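Local coordinates for phosphomethylpyrimidine kinase (PDB 2PB9), which probably phosphorylates hydroxymethylpyrimidine and its phosphate and, through the C-terminal ThiN domain studied here, joins pyrimidine and thiazole units into thiamine phosphate, at residues S120-R125 with I157-D162; V82-R87 with W141-A146; E10-A15 with T33-S38; R45-V50 with A74-A79. All blocks are in the same frame, centred on the assembly; numbering follows the deposited sequence.

In the fold
The four contacts lie within the C-terminal ThiN domain. Contacts 1 and 3 involve distant parts of the seven-stranded mixed sheet, and their centres are about 24 Å apart. Contact 2 joins two helices on one face of the sheet. Contact 1 touches it, as Ser120 OG probably bonds to Ala146 O; the centres of contacts 1 and 2 are about 13 Å apart. Contact 4 shares helix 77-86 with contact 2, again with about 13 Å between centres. Contacts 3 and 4 touch as well, with centres about 12 Å apart. Contact 4 holds a phosphate ion, probably from the crystallisation liquor. The Val36 side chain of contact 3 is about 5 Å from that ion.

Contact 1 (S120-R125 with I157-D162); sequences SFYDRR and IYHLGD
Phe121 and Tyr158 are bridge partners on neighbouring parallel strands, and their side chains lie side by side. Phe121 CB sits over one face of the Tyr158 ring, 3.7 Å from its centroid. The two rings themselves meet obliquely. Tyr122 N donates to Tyr158 O at 3.3 Å. The bond from Tyr158 N to Ser120 O is weak. One step on, Tyr122 and His159 both have CG between the backbone N and the carbonyl carbon (chi1 67° in Tyr122). This sends both rings the same way, with planes 11° apart. The rings are slid apart and barely overlap. Instead, His159 CB covers a face of the Tyr122 ring, 3.8 Å from its centroid. The extended chain of Arg124 brings its guanidinium across the imidazole, planes 42° apart, with His159 CE1 over one guanidinium face and 3.3 Å from Arg124 NH1. His159 ND1 donates to Leu160 O at 2.9 Å, which restrains the turn of the ring, though ND1 approaches from above the carbonyl plane. Asp123 OD1 and Asp162 OD1 are 4.4 Å apart. Asp123 and Asp162 both form salt bridges with Arg125 of the second subunit. The like charges of this acidic pair are probably offset across the subunit interface.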
loop_
_atom_site.group_PDB
_atom_site.type_symbol
_atom_site.label_atom_id
_atom_site.label_comp_id
_atom_site.label_asym_id
_atom_site.label_seq_id
_atom_site.Cartn_x
_atom_site.Cartn_y
_atom_site.Cartn_z
ATOM N N SER A 120 3.391 22.481 -2.881
ATOM C CA SER A 120 4.191 21.554 -2.102
ATOM C C SER A 120 3.358 20.296 -1.916
ATOM O O SER A 120 2.267 20.175 -2.480
ATOM C CB SER A 120 4.560 22.165 -0.757
ATOM O OG SER A 120 5.610 21.433 -0.141
ATOM N N PHE A 121 3.857 19.352 -1.132
ATOM C CA PHE A 121 3.120 18.113 -0.933
ATOM C C PHE A 121 3.637 17.416 0.296
ATOM O O PHE A 121 4.581 17.874 0.937
ATOM C CB PHE A 121 3.319 17.181 -2.140
ATOM C CG PHE A 121 4.741 16.694 -2.300
ATOM C CD1 PHE A 121 5.226 15.632 -1.530
ATOM C CD2 PHE A 121 5.620 17.339 -3.175
ATOM C CE1 PHE A 121 6.568 15.218 -1.622
ATOM C CE2 PHE A 121 6.968 16.935 -3.276
ATOM C CZ PHE A 121 7.440 15.872 -2.496
ATOM N N TYR A 122 3.003 16.297 0.614
ATOM C CA TYR A 122 3.416 15.473 1.734
ATOM C C TYR A 122 3.085 14.037 1.380
ATOM O O TYR A 122 2.138 13.777 0.643
ATOM C CB TYR A 122 2.721 15.913 3.028
ATOM C CG TYR A 122 1.227 15.689 3.098
ATOM C CD1 TYR A 122 0.701 14.406 3.197
ATOM C CD2 TYR A 122 0.346 16.770 3.173
ATOM C CE1 TYR A 122 -0.663 14.202 3.382
ATOM C CE2 TYR A 122 -1.024 16.572 3.362
ATOM C CZ TYR A 122 -1.517 15.285 3.470
ATOM O OH TYR A 122 -2.851 15.067 3.720
ATOM N N ASP A 123 3.894 13.111 1.879
ATOM C CA ASP A 123 3.698 11.698 1.609
ATOM C C ASP A 123 3.540 10.981 2.933
ATOM O O ASP A 123 4.437 11.006 3.769
ATOM C CB ASP A 123 4.897 11.147 0.829
ATOM C CG ASP A 123 4.763 9.668 0.512
ATOM O OD1 ASP A 123 3.633 9.139 0.516
ATOM O OD2 ASP A 123 5.798 9.031 0.243
ATOM N N ARG A 124 2.388 10.349 3.116
ATOM C CA ARG A 124 2.085 9.631 4.341
ATOM C C ARG A 124 3.047 8.472 4.591
ATOM O O ARG A 124 3.151 7.974 5.720
ATOM C CB ARG A 124 0.640 9.124 4.294
ATOM C CG ARG A 124 -0.388 10.231 4.413
ATOM C CD ARG A 124 -1.794 9.789 4.018
ATOM N NE ARG A 124 -2.761 10.851 4.295
ATOM C CZ ARG A 124 -4.011 10.895 3.838
ATOM N NH1 ARG A 124 -4.486 9.925 3.057
ATOM N NH2 ARG A 124 -4.785 11.927 4.165
ATOM N N ARG A 125 3.746 8.038 3.546
ATOM C CA ARG A 125 4.692 6.945 3.706
ATOM C C ARG A 125 5.895 7.410 4.514
ATOM O O ARG A 125 6.608 6.604 5.110
ATOM C CB ARG A 125 5.141 6.409 2.344
ATOM C CG ARG A 125 4.246 5.315 1.799
ATOM C CD ARG A 125 4.773 4.788 0.478
ATOM N NE ARG A 125 4.979 5.887 -0.455
ATOM C CZ ARG A 125 5.323 5.751 -1.733
ATOM N NH1 ARG A 125 5.511 4.546 -2.263
ATOM N NH2 ARG A 125 5.469 6.834 -2.487
ATOM N N ILE A 157 -1.283 22.195 -2.087
ATOM C CA ILE A 157 -0.673 21.113 -1.340
ATOM C C ILE A 157 -1.462 19.876 -1.744
ATOM O O ILE A 157 -2.692 19.894 -1.780
ATOM C CB ILE A 157 -0.776 21.350 0.187
ATOM C CG1 ILE A 157 0.013 22.609 0.571
ATOM C CG2 ILE A 157 -0.240 20.127 0.945
ATOM C CD1 ILE A 157 -0.049 22.973 2.037
ATOM N N TYR A 158 -0.760 18.809 -2.092
ATOM C CA TYR A 158 -1.450 17.594 -2.487
ATOM C C TYR A 158 -0.711 16.430 -1.880
ATOM O O TYR A 158 0.321 16.612 -1.240
ATOM C CB TYR A 158 -1.477 17.464 -4.012
ATOM C CG TYR A 158 -0.129 17.159 -4.612
ATOM C CD1 TYR A 158 0.279 15.838 -4.823
ATOM C CD2 TYR A 158 0.769 18.186 -4.927
ATOM C CE1 TYR A 158 1.542 15.544 -5.331
ATOM C CE2 TYR A 158 2.038 17.903 -5.433
ATOM C CZ TYR A 158 2.416 16.578 -5.632
ATOM O OH TYR A 158 3.669 16.281 -6.125
ATOM N N HIS A 159 -1.254 15.235 -2.059
ATOM C CA HIS A 159 -0.614 14.034 -1.560
ATOM C C HIS A 159 -1.182 12.869 -2.350
ATOM O O HIS A 159 -2.366 12.870 -2.698
ATOM C CB HIS A 159 -0.885 13.834 -0.064
ATOM C CG HIS A 159 -2.295 13.440 0.251
ATOM N ND1 HIS A 159 -2.727 12.131 0.237
ATOM C CD2 HIS A 159 -3.366 14.182 0.618
ATOM C CE1 HIS A 159 -4.000 12.084 0.581
ATOM N NE2 HIS A 159 -4.413 13.316 0.819
ATOM N N LEU A 160 -0.332 11.892 -2.650
ATOM C CA LEU A 160 -0.753 10.703 -3.384
ATOM C C LEU A 160 -1.524 9.776 -2.436
ATOM O O LEU A 160 -1.499 9.961 -1.218
ATOM C CB LEU A 160 0.465 9.965 -3.940
ATOM C CG LEU A 160 1.370 10.721 -4.905
ATOM C CD1 LEU A 160 2.516 9.824 -5.329
ATOM C CD2 LEU A 160 0.569 11.165 -6.105
ATOM N N GLY A 161 -2.185 8.768 -2.992
ATOM C CA GLY A 161 -2.970 7.871 -2.164
ATOM C C GLY A 161 -2.193 6.959 -1.242
ATOM O O GLY A 161 -0.981 6.815 -1.369
ATOM N N ASP A 162 -2.908 6.349 -0.300
ATOM C CA ASP A 162 -2.328 5.410 0.659
ATOM C C ASP A 162 -3.350 4.305 0.874
ATOM O O ASP A 162 -4.487 4.427 0.420
ATOM C CB ASP A 162 -1.995 6.112 1.976
ATOM C CG ASP A 162 -0.743 6.975 1.871
ATOM O OD1 ASP A 162 0.382 6.420 1.725
ATOM O OD2 ASP A 162 -0.888 8.214 1.923
HETATM O O HOH W 1 0.766 9.602 0.842
#

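Contact 2 (V82-R87 with W141-A146); sequences VLTYMR and WGIETA
Helices 77-86 and 138-149 pack side by side on one face of the central sheet, and they meet through Thr84, Tyr85, Arg87, Ile143 and Glu144. The axes of the short segments come within 9.1 Å and cross at -41°. Ile143 carries the apolar part. Thr84 CG2 rests on Ile143 CB at 3.6 Å. Ile143 CG2 reaches the other helix at Tyr85 CA, 3.8 Å away. Ile143 CG2 is also 4.0 Å from Tyr85 CB and lies at the edge of the Tyr85 ring, near its plane. Thr84 presents its methyl to the neighbour because CG2 is anti to the backbone N. Its OG1 turns back to its own helix and bonds to Arg80 O. The Tyr85 ring leads away towards the sheet, where it stacks on Phe172 and its OH bonds to Pro154 O. At the outer end, Arg87 NH2 and Glu144 OE2 form a salt bridge at 3.2 Å. The hydrogen bond within it is weak. The carboxylate is turned 69° from the guanidinium plane, so this is a single-point grip and not a paired, flat one. Thr84 CG2 also lies 4.1 Å from Glu144 CG, between the apolar contact and the salt bridge. A crossing near -40° is typical of neighbouring helices packed on the same face of a twisted sheet in alpha/beta proteins.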
loop_
_atom_site.group_PDB
_atom_site.type_symbol
_atom_site.label_atom_id
_atom_site.label_comp_id
_atom_site.label_asym_id
_atom_site.label_seq_id
_atom_site.Cartn_x
_atom_site.Cartn_y
_atom_site.Cartn_z
ATOM N N VAL A 82 -7.086 23.728 6.784
ATOM C CA VAL A 82 -7.018 25.178 6.684
ATOM C C VAL A 82 -6.651 25.775 8.033
ATOM O O VAL A 82 -5.902 26.745 8.106
ATOM C CB VAL A 82 -8.364 25.794 6.175
ATOM C CG1 VAL A 82 -9.286 26.126 7.331
ATOM C CG2 VAL A 82 -8.092 27.038 5.384
ATOM N N LEU A 83 -7.162 25.173 9.097
ATOM C CA LEU A 83 -6.898 25.644 10.444
ATOM C C LEU A 83 -5.402 25.521 10.731
ATOM O O LEU A 83 -4.780 26.463 11.221
ATOM C CB LEU A 83 -7.736 24.828 11.445
ATOM C CG LEU A 83 -8.551 25.593 12.515
ATOM C CD1 LEU A 83 -9.114 26.887 11.949
ATOM C CD2 LEU A 83 -9.677 24.709 13.026
ATOM N N THR A 84 -4.828 24.368 10.401
ATOM C CA THR A 84 -3.401 24.114 10.604
ATOM C C THR A 84 -2.556 25.029 9.712
ATOM O O THR A 84 -1.499 25.532 10.116
ATOM C CB THR A 84 -3.064 22.634 10.284
ATOM O OG1 THR A 84 -3.603 21.795 11.310
ATOM C CG2 THR A 84 -1.555 22.414 10.175
ATOM N N TYR A 85 -3.034 25.235 8.492
ATOM C CA TYR A 85 -2.348 26.077 7.527
ATOM C C TYR A 85 -2.251 27.506 8.069
ATOM O O TYR A 85 -1.233 28.170 7.903
ATOM C CB TYR A 85 -3.124 26.049 6.212
ATOM C CG TYR A 85 -2.451 26.730 5.051
ATOM C CD1 TYR A 85 -1.743 25.992 4.095
ATOM C CD2 TYR A 85 -2.589 28.106 4.858
ATOM C CE1 TYR A 85 -1.197 26.608 2.969
ATOM C CE2 TYR A 85 -2.055 28.736 3.738
ATOM C CZ TYR A 85 -1.362 27.983 2.795
ATOM O OH TYR A 85 -0.855 28.613 1.680
HETATM N N MSE A 86 -3.315 27.966 8.728
HETATM C CA MSE A 86 -3.347 29.316 9.295
HETATM C C MSE A 86 -2.259 29.526 10.345
HETATM O O MSE A 86 -1.807 30.649 10.573
HETATM C CB MSE A 86 -4.728 29.603 9.894
HETATM C CG MSE A 86 -5.794 29.860 8.832
HETATM SE SE MSE A 86 -7.639 29.708 9.430
HETATM C CE MSE A 86 -7.946 31.528 9.997
ATOM N N ARG A 87 -1.845 28.443 10.989
ATOM C CA ARG A 87 -0.799 28.524 11.993
ATOM C C ARG A 87 0.479 29.060 11.352
ATOM O O ARG A 87 1.413 29.460 12.047
ATOM C CB ARG A 87 -0.539 27.143 12.592
ATOM C CG ARG A 87 -1.191 26.926 13.947
ATOM C CD ARG A 87 -1.224 25.453 14.320
ATOM N NE ARG A 87 0.090 24.828 14.205
ATOM C CZ ARG A 87 0.284 23.513 14.158
ATOM N NH1 ARG A 87 -0.757 22.684 14.220
ATOM N NH2 ARG A 87 1.517 23.027 14.030
ATOM N N TRP A 141 -0.117 17.065 10.411
ATOM C CA TRP A 141 1.246 16.642 10.105
ATOM C C TRP A 141 1.550 16.904 8.629
ATOM O O TRP A 141 2.599 17.458 8.277
ATOM C CB TRP A 141 1.432 15.151 10.362
ATOM C CG TRP A 141 2.778 14.674 9.899
ATOM C CD1 TRP A 141 3.952 14.741 10.592
ATOM C CD2 TRP A 141 3.104 14.110 8.615
ATOM N NE1 TRP A 141 4.983 14.259 9.824
ATOM C CE2 TRP A 141 4.493 13.865 8.608
ATOM C CE3 TRP A 141 2.355 13.793 7.471
ATOM C CZ2 TRP A 141 5.155 13.312 7.501
ATOM C CZ3 TRP A 141 3.016 13.244 6.365
ATOM C CH2 TRP A 141 4.405 13.011 6.393
ATOM N N GLY A 142 0.632 16.483 7.769
ATOM C CA GLY A 142 0.818 16.677 6.349
ATOM C C GLY A 142 1.011 18.132 5.973
ATOM O O GLY A 142 1.981 18.473 5.292
ATOM N N ILE A 143 0.094 18.990 6.424
ATOM C CA ILE A 143 0.147 20.419 6.122
ATOM C C ILE A 143 1.486 21.047 6.509
ATOM O O ILE A 143 2.064 21.810 5.742
ATOM C CB ILE A 143 -1.010 21.188 6.830
ATOM C CG1 ILE A 143 -2.366 20.608 6.407
ATOM C CG2 ILE A 143 -0.959 22.678 6.472
ATOM C CD1 ILE A 143 -2.638 20.638 4.917
ATOM N N GLU A 144 1.978 20.718 7.696
ATOM C CA GLU A 144 3.252 21.255 8.163
ATOM C C GLU A 144 4.404 20.722 7.326
ATOM O O GLU A 144 5.280 21.468 6.901
ATOM C CB GLU A 144 3.481 20.866 9.616
ATOM C CG GLU A 144 2.436 21.381 10.566
ATOM C CD GLU A 144 2.597 20.786 11.941
ATOM O OE1 GLU A 144 3.729 20.851 12.476
ATOM O OE2 GLU A 144 1.598 20.255 12.481
ATOM N N THR A 145 4.401 19.415 7.109
ATOM C CA THR A 145 5.438 18.780 6.318
ATOM C C THR A 145 5.522 19.509 4.990
ATOM O O THR A 145 6.594 19.948 4.587
ATOM C CB THR A 145 5.099 17.295 6.093
ATOM O OG1 THR A 145 5.229 16.596 7.333
ATOM C CG2 THR A 145 6.013 16.671 5.065
ATOM N N ALA A 146 4.376 19.654 4.333
ATOM C CA ALA A 146 4.289 20.329 3.041
ATOM C C ALA A 146 4.720 21.797 3.093
ATOM O O ALA A 146 5.410 22.288 2.197
ATOM C CB ALA A 146 2.879 20.235 2.520
#

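Contact 3 (E10-A15 with T33-S38); sequences EELTNA and TNFVYS
Leu12 of helix 5-21 sets its CD1 methyl over one face of the Phe35 ring, 4.0 Å from the centroid. The methyl is 17° off the ring normal, so this is a CH-pi contact. The other branch, Leu12 CD2, reaches the strand backbone at Phe35 O, 3.5 Å away. Leu12 CD2 also lies 3.9 Å from Tyr37 CB. Leu12 thus spans both residues on this face of strand 35-38. Its CG is anti to the backbone N (chi1 180°), which carries the two methyls out towards the strand. One turn further along, Ala15 CB packs on Phe35 CE1 at 3.4 Å. It meets the ring obliquely. The extended Glu11 crosses Tyr37 at a slant, its carboxylate nearly parallel to the ring plane (9°), with Glu11 OE2 3.7 Å from Tyr37 CE2. The helix and strand segments run nearly antiparallel, with their axes 8.7 Å apart at the closest approach. Helix 176-185 adds the next shell: its Pro176 touches Ala15, Phe35 and Tyr37, and its Val179 touches Phe35. Ala51 of strand 50-53 lies against Leu12. Backbone bonds between Tyr37 and Ala51 and between Val36 and Ala95 hold the strand between its sheet neighbours. Val36 points away from helix 5-21 and packs on Leu78 of helix 77-86. A sheet with helices on both faces, as here, is a three-layer alpha-beta-alpha sandwich, consistent with the AraD-like clan to which ThiN belongs.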
loop_
_atom_site.group_PDB
_atom_site.type_symbol
_atom_site.label_atom_id
_atom_site.label_comp_id
_atom_site.label_asym_id
_atom_site.label_seq_id
_atom_site.Cartn_x
_atom_site.Cartn_y
_atom_site.Cartn_z
ATOM N N GLU A 10 -21.878 34.503 3.512
ATOM C CA GLU A 10 -22.256 35.037 2.210
ATOM C C GLU A 10 -21.231 34.787 1.130
ATOM O O GLU A 10 -21.558 34.287 0.058
ATOM C CB GLU A 10 -22.497 36.535 2.311
ATOM C CG GLU A 10 -23.836 36.877 2.887
ATOM C CD GLU A 10 -24.957 36.558 1.920
ATOM O OE1 GLU A 10 -25.106 37.318 0.933
ATOM O OE2 GLU A 10 -25.674 35.548 2.141
ATOM N N GLU A 11 -19.985 35.152 1.416
ATOM C CA GLU A 11 -18.906 34.983 0.459
ATOM C C GLU A 11 -18.700 33.526 0.046
ATOM O O GLU A 11 -18.443 33.235 -1.126
ATOM C CB GLU A 11 -17.612 35.577 1.027
ATOM C CG GLU A 11 -17.662 37.097 1.118
ATOM C CD GLU A 11 -16.288 37.760 1.189
ATOM O OE1 GLU A 11 -16.228 38.988 0.945
ATOM O OE2 GLU A 11 -15.278 37.074 1.487
ATOM N N LEU A 12 -18.823 32.613 1.003
ATOM C CA LEU A 12 -18.647 31.207 0.705
ATOM C C LEU A 12 -19.870 30.704 -0.053
ATOM O O LEU A 12 -19.750 30.046 -1.087
ATOM C CB LEU A 12 -18.434 30.405 1.998
ATOM C CG LEU A 12 -18.239 28.888 1.845
ATOM C CD1 LEU A 12 -17.207 28.614 0.766
ATOM C CD2 LEU A 12 -17.816 28.273 3.169
ATOM N N THR A 13 -21.049 31.030 0.455
ATOM C CA THR A 13 -22.273 30.598 -0.193
ATOM C C THR A 13 -22.300 31.047 -1.655
ATOM O O THR A 13 -22.856 30.358 -2.505
ATOM C CB THR A 13 -23.518 31.130 0.565
ATOM O OG1 THR A 13 -23.640 30.447 1.821
ATOM C CG2 THR A 13 -24.780 30.911 -0.239
ATOM N N ASN A 14 -21.700 32.194 -1.958
ATOM C CA ASN A 14 -21.680 32.668 -3.339
ATOM C C ASN A 14 -20.699 31.834 -4.146
ATOM O O ASN A 14 -21.033 31.334 -5.226
ATOM C CB ASN A 14 -21.255 34.140 -3.431
ATOM C CG ASN A 14 -22.295 35.096 -2.865
ATOM O OD1 ASN A 14 -23.495 34.978 -3.143
ATOM N ND2 ASN A 14 -21.835 36.065 -2.074
ATOM N N ALA A 15 -19.485 31.690 -3.619
ATOM C CA ALA A 15 -18.440 30.923 -4.292
ATOM C C ALA A 15 -18.947 29.528 -4.636
ATOM O O ALA A 15 -18.731 29.035 -5.739
ATOM C CB ALA A 15 -17.197 30.834 -3.405
ATOM N N THR A 33 -16.372 17.118 -2.731
ATOM C CA THR A 33 -15.579 18.310 -2.540
ATOM C C THR A 33 -16.223 19.223 -1.497
ATOM O O THR A 33 -17.441 19.444 -1.501
ATOM C CB THR A 33 -15.393 19.089 -3.873
ATOM O OG1 THR A 33 -14.460 18.388 -4.701
ATOM C CG2 THR A 33 -14.872 20.517 -3.611
ATOM N N ASN A 34 -15.395 19.718 -0.587
ATOM C CA ASN A 34 -15.857 20.637 0.422
ATOM C C ASN A 34 -15.062 21.929 0.225
ATOM O O ASN A 34 -13.874 21.906 -0.098
ATOM C CB ASN A 34 -15.648 20.060 1.823
ATOM C CG ASN A 34 -16.722 20.517 2.800
ATOM O OD1 ASN A 34 -16.970 19.864 3.806
ATOM N ND2 ASN A 34 -17.364 21.642 2.503
ATOM N N PHE A 35 -15.743 23.051 0.398
ATOM C CA PHE A 35 -15.154 24.367 0.220
ATOM C C PHE A 35 -15.357 25.064 1.565
ATOM O O PHE A 35 -16.490 25.187 2.046
ATOM C CB PHE A 35 -15.916 25.065 -0.914
ATOM C CG PHE A 35 -15.232 26.276 -1.477
ATOM C CD1 PHE A 35 -15.765 26.919 -2.596
ATOM C CD2 PHE A 35 -14.089 26.804 -0.883
ATOM C CE1 PHE A 35 -15.176 28.076 -3.117
ATOM C CE2 PHE A 35 -13.487 27.962 -1.392
ATOM C CZ PHE A 35 -14.036 28.598 -2.512
ATOM N N VAL A 36 -14.267 25.499 2.190
ATOM C CA VAL A 36 -14.389 26.139 3.496
ATOM C C VAL A 36 -13.857 27.550 3.613
ATOM O O VAL A 36 -13.057 28.013 2.797
ATOM C CB VAL A 36 -13.714 25.307 4.624
ATOM C CG1 VAL A 36 -14.299 23.923 4.660
ATOM C CG2 VAL A 36 -12.196 25.265 4.428
ATOM N N TYR A 37 -14.327 28.222 4.655
ATOM C CA TYR A 37 -13.925 29.580 4.965
ATOM C C TYR A 37 -13.995 29.699 6.483
ATOM O O TYR A 37 -15.068 29.651 7.085
ATOM C CB TYR A 37 -14.860 30.573 4.293
ATOM C CG TYR A 37 -14.357 31.998 4.306
ATOM C CD1 TYR A 37 -13.037 32.296 4.658
ATOM C CD2 TYR A 37 -15.201 33.052 3.943
ATOM C CE1 TYR A 37 -12.571 33.605 4.651
ATOM C CE2 TYR A 37 -14.746 34.362 3.929
ATOM C CZ TYR A 37 -13.435 34.630 4.284
ATOM O OH TYR A 37 -13.000 35.926 4.257
ATOM N N SER A 38 -12.825 29.836 7.089
ATOM C CA SER A 38 -12.701 29.909 8.531
ATOM C C SER A 38 -12.862 31.299 9.123
ATOM O O SER A 38 -12.825 32.305 8.413
ATOM C CB SER A 38 -11.335 29.350 8.936
ATOM O OG SER A 38 -11.060 29.609 10.292
#

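Contact 4 (R45-V50 with A74-A79); sequences RSTKDV and ASDHLA. With PO4 (phosphate ion), chain C.
Thr47 of the loop and Val50, which opens strand 50-53, close on Ala79, and this is the tight part of the contact. Ala79 CB is 3.6 Å from Thr47 CB and 3.9 Å from Val50 CB. Thr47 CB also rests on Ser75 O. Val50 continues inward onto Val36 and Ser38 of the sheet. Towards solvent the packing is looser: Thr47 CG2 and Asp76 OD1 are 4.2 Å apart. On the loop side Asp49 OD2 accepts from Arg45 N, Ser46 N and Ser46 OG, and these three bonds brace the turn. A water lies 2.9 Å from Val50 O, between the loop and segment 74-79. Beyond the packed part, the same segment holds a phosphate ion. Ser75 OG, anti to its backbone N (chi1 151°), donates to phosphate O4 at 2.8 Å. Leu78 N reaches O4 almost straight, at 3.1 Å. His77 N donates to phosphate O3 at 3.2 Å, while the Asp76 N bonds are weak. Arg56 NE adds a further bond. The ion probably comes from the crystallisation liquor, yet its place is consistent with a pocket for a phosphorylated substrate. Backbone N-H groups gathered round an anion are typical of a phosphate site at the N-terminus of a helix.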
loop_
_atom_site.group_PDB
_atom_site.type_symbol
_atom_site.label_atom_id
_atom_site.label_comp_id
_atom_site.label_asym_id
_atom_site.label_seq_id
_atom_site.Cartn_x
_atom_site.Cartn_y
_atom_site.Cartn_z
ATOM N N ARG A 45 -10.487 28.332 16.602
ATOM C CA ARG A 45 -9.910 27.326 17.482
ATOM C C ARG A 45 -10.359 25.892 17.157
ATOM O O ARG A 45 -9.763 24.922 17.622
ATOM C CB ARG A 45 -10.238 27.688 18.941
ATOM C CG ARG A 45 -9.608 26.783 20.025
ATOM C CD ARG A 45 -8.085 26.708 19.912
ATOM N NE ARG A 45 -7.559 27.841 19.153
ATOM C CZ ARG A 45 -6.270 28.123 18.993
ATOM N NH1 ARG A 45 -5.333 27.356 19.544
ATOM N NH2 ARG A 45 -5.922 29.178 18.269
ATOM N N SER A 46 -11.403 25.747 16.359
ATOM C CA SER A 46 -11.861 24.410 16.007
ATOM C C SER A 46 -12.601 24.413 14.676
ATOM O O SER A 46 -12.912 25.476 14.135
ATOM C CB SER A 46 -12.773 23.852 17.106
ATOM O OG SER A 46 -13.952 24.619 17.220
ATOM N N THR A 47 -12.872 23.223 14.148
ATOM C CA THR A 47 -13.587 23.101 12.883
ATOM C C THR A 47 -14.982 23.724 13.017
ATOM O O THR A 47 -15.666 23.996 12.026
ATOM C CB THR A 47 -13.750 21.632 12.476
ATOM O OG1 THR A 47 -14.742 21.016 13.309
ATOM C CG2 THR A 47 -12.419 20.892 12.609
ATOM N N LYS A 48 -15.394 23.937 14.261
ATOM C CA LYS A 48 -16.685 24.539 14.551
ATOM C C LYS A 48 -16.649 26.008 14.167
ATOM O O LYS A 48 -17.691 26.617 13.929
ATOM C CB LYS A 48 -16.991 24.429 16.036
ATOM C CG LYS A 48 -18.160 23.527 16.381
ATOM C CD LYS A 48 -17.851 22.067 16.133
ATOM C CE LYS A 48 -18.854 21.189 16.869
ATOM N NZ LYS A 48 -20.264 21.568 16.552
ATOM N N ASP A 49 -15.440 26.563 14.109
ATOM C CA ASP A 49 -15.234 27.973 13.774
ATOM C C ASP A 49 -14.974 28.153 12.290
ATOM O O ASP A 49 -14.577 29.230 11.833
ATOM C CB ASP A 49 -14.053 28.529 14.573
ATOM C CG ASP A 49 -14.197 28.281 16.056
ATOM O OD1 ASP A 49 -15.272 28.627 16.583
ATOM O OD2 ASP A 49 -13.255 27.745 16.691
ATOM N N VAL A 50 -15.198 27.083 11.542
ATOM C CA VAL A 50 -14.980 27.110 10.107
ATOM C C VAL A 50 -16.272 26.743 9.390
ATOM O O VAL A 50 -16.950 25.795 9.773
ATOM C CB VAL A 50 -13.856 26.123 9.710
ATOM C CG1 VAL A 50 -13.521 26.286 8.235
ATOM C CG2 VAL A 50 -12.621 26.370 10.569
ATOM N N ALA A 74 -19.475 22.329 9.418
ATOM C CA ALA A 74 -19.923 21.417 8.370
ATOM C C ALA A 74 -18.774 20.535 7.902
ATOM O O ALA A 74 -18.937 19.331 7.728
ATOM C CB ALA A 74 -20.517 22.201 7.193
ATOM N N SER A 75 -17.608 21.141 7.716
ATOM C CA SER A 75 -16.420 20.423 7.276
ATOM C C SER A 75 -15.554 19.966 8.456
ATOM O O SER A 75 -15.403 20.680 9.446
ATOM C CB SER A 75 -15.605 21.322 6.352
ATOM O OG SER A 75 -14.233 21.010 6.427
ATOM N N ASP A 76 -14.992 18.766 8.358
ATOM C CA ASP A 76 -14.136 18.273 9.423
ATOM C C ASP A 76 -12.681 18.138 8.989
ATOM O O ASP A 76 -11.781 18.633 9.656
ATOM C CB ASP A 76 -14.625 16.920 9.941
ATOM C CG ASP A 76 -13.569 16.205 10.784
ATOM O OD1 ASP A 76 -12.968 16.864 11.669
ATOM O OD2 ASP A 76 -13.338 14.990 10.566
ATOM N N HIS A 77 -12.459 17.470 7.865
ATOM C CA HIS A 77 -11.111 17.237 7.366
ATOM C C HIS A 77 -10.434 18.440 6.715
ATOM O O HIS A 77 -9.253 18.702 6.957
ATOM C CB HIS A 77 -11.142 16.052 6.407
ATOM C CG HIS A 77 -11.474 14.757 7.078
ATOM N ND1 HIS A 77 -11.875 13.636 6.384
ATOM C CD2 HIS A 77 -11.415 14.391 8.382
ATOM C CE1 HIS A 77 -12.045 12.633 7.229
ATOM N NE2 HIS A 77 -11.771 13.064 8.448
ATOM N N LEU A 78 -11.171 19.177 5.897
ATOM C CA LEU A 78 -10.596 20.334 5.245
ATOM C C LEU A 78 -10.424 21.463 6.259
ATOM O O LEU A 78 -9.497 22.268 6.150
ATOM C CB LEU A 78 -11.491 20.788 4.088
ATOM C CG LEU A 78 -10.784 21.660 3.048
ATOM C CD1 LEU A 78 -9.682 20.851 2.388
ATOM C CD2 LEU A 78 -11.766 22.159 2.003
ATOM N N ALA A 79 -11.306 21.518 7.256
ATOM C CA ALA A 79 -11.226 22.569 8.271
ATOM C C ALA A 79 -9.938 22.456 9.065
ATOM O O ALA A 79 -9.285 23.460 9.362
ATOM C CB ALA A 79 -12.427 22.503 9.209
HETATM P P PO4 C . -14.836 17.245 4.934
HETATM O O1 PO4 C . -14.140 16.552 3.819
HETATM O O2 PO4 C . -16.225 17.587 4.510
HETATM O O3 PO4 C . -14.894 16.312 6.113
HETATM O O4 PO4 C . -14.090 18.481 5.292
HETATM O O HOH W 2 -16.263 23.025 9.267
#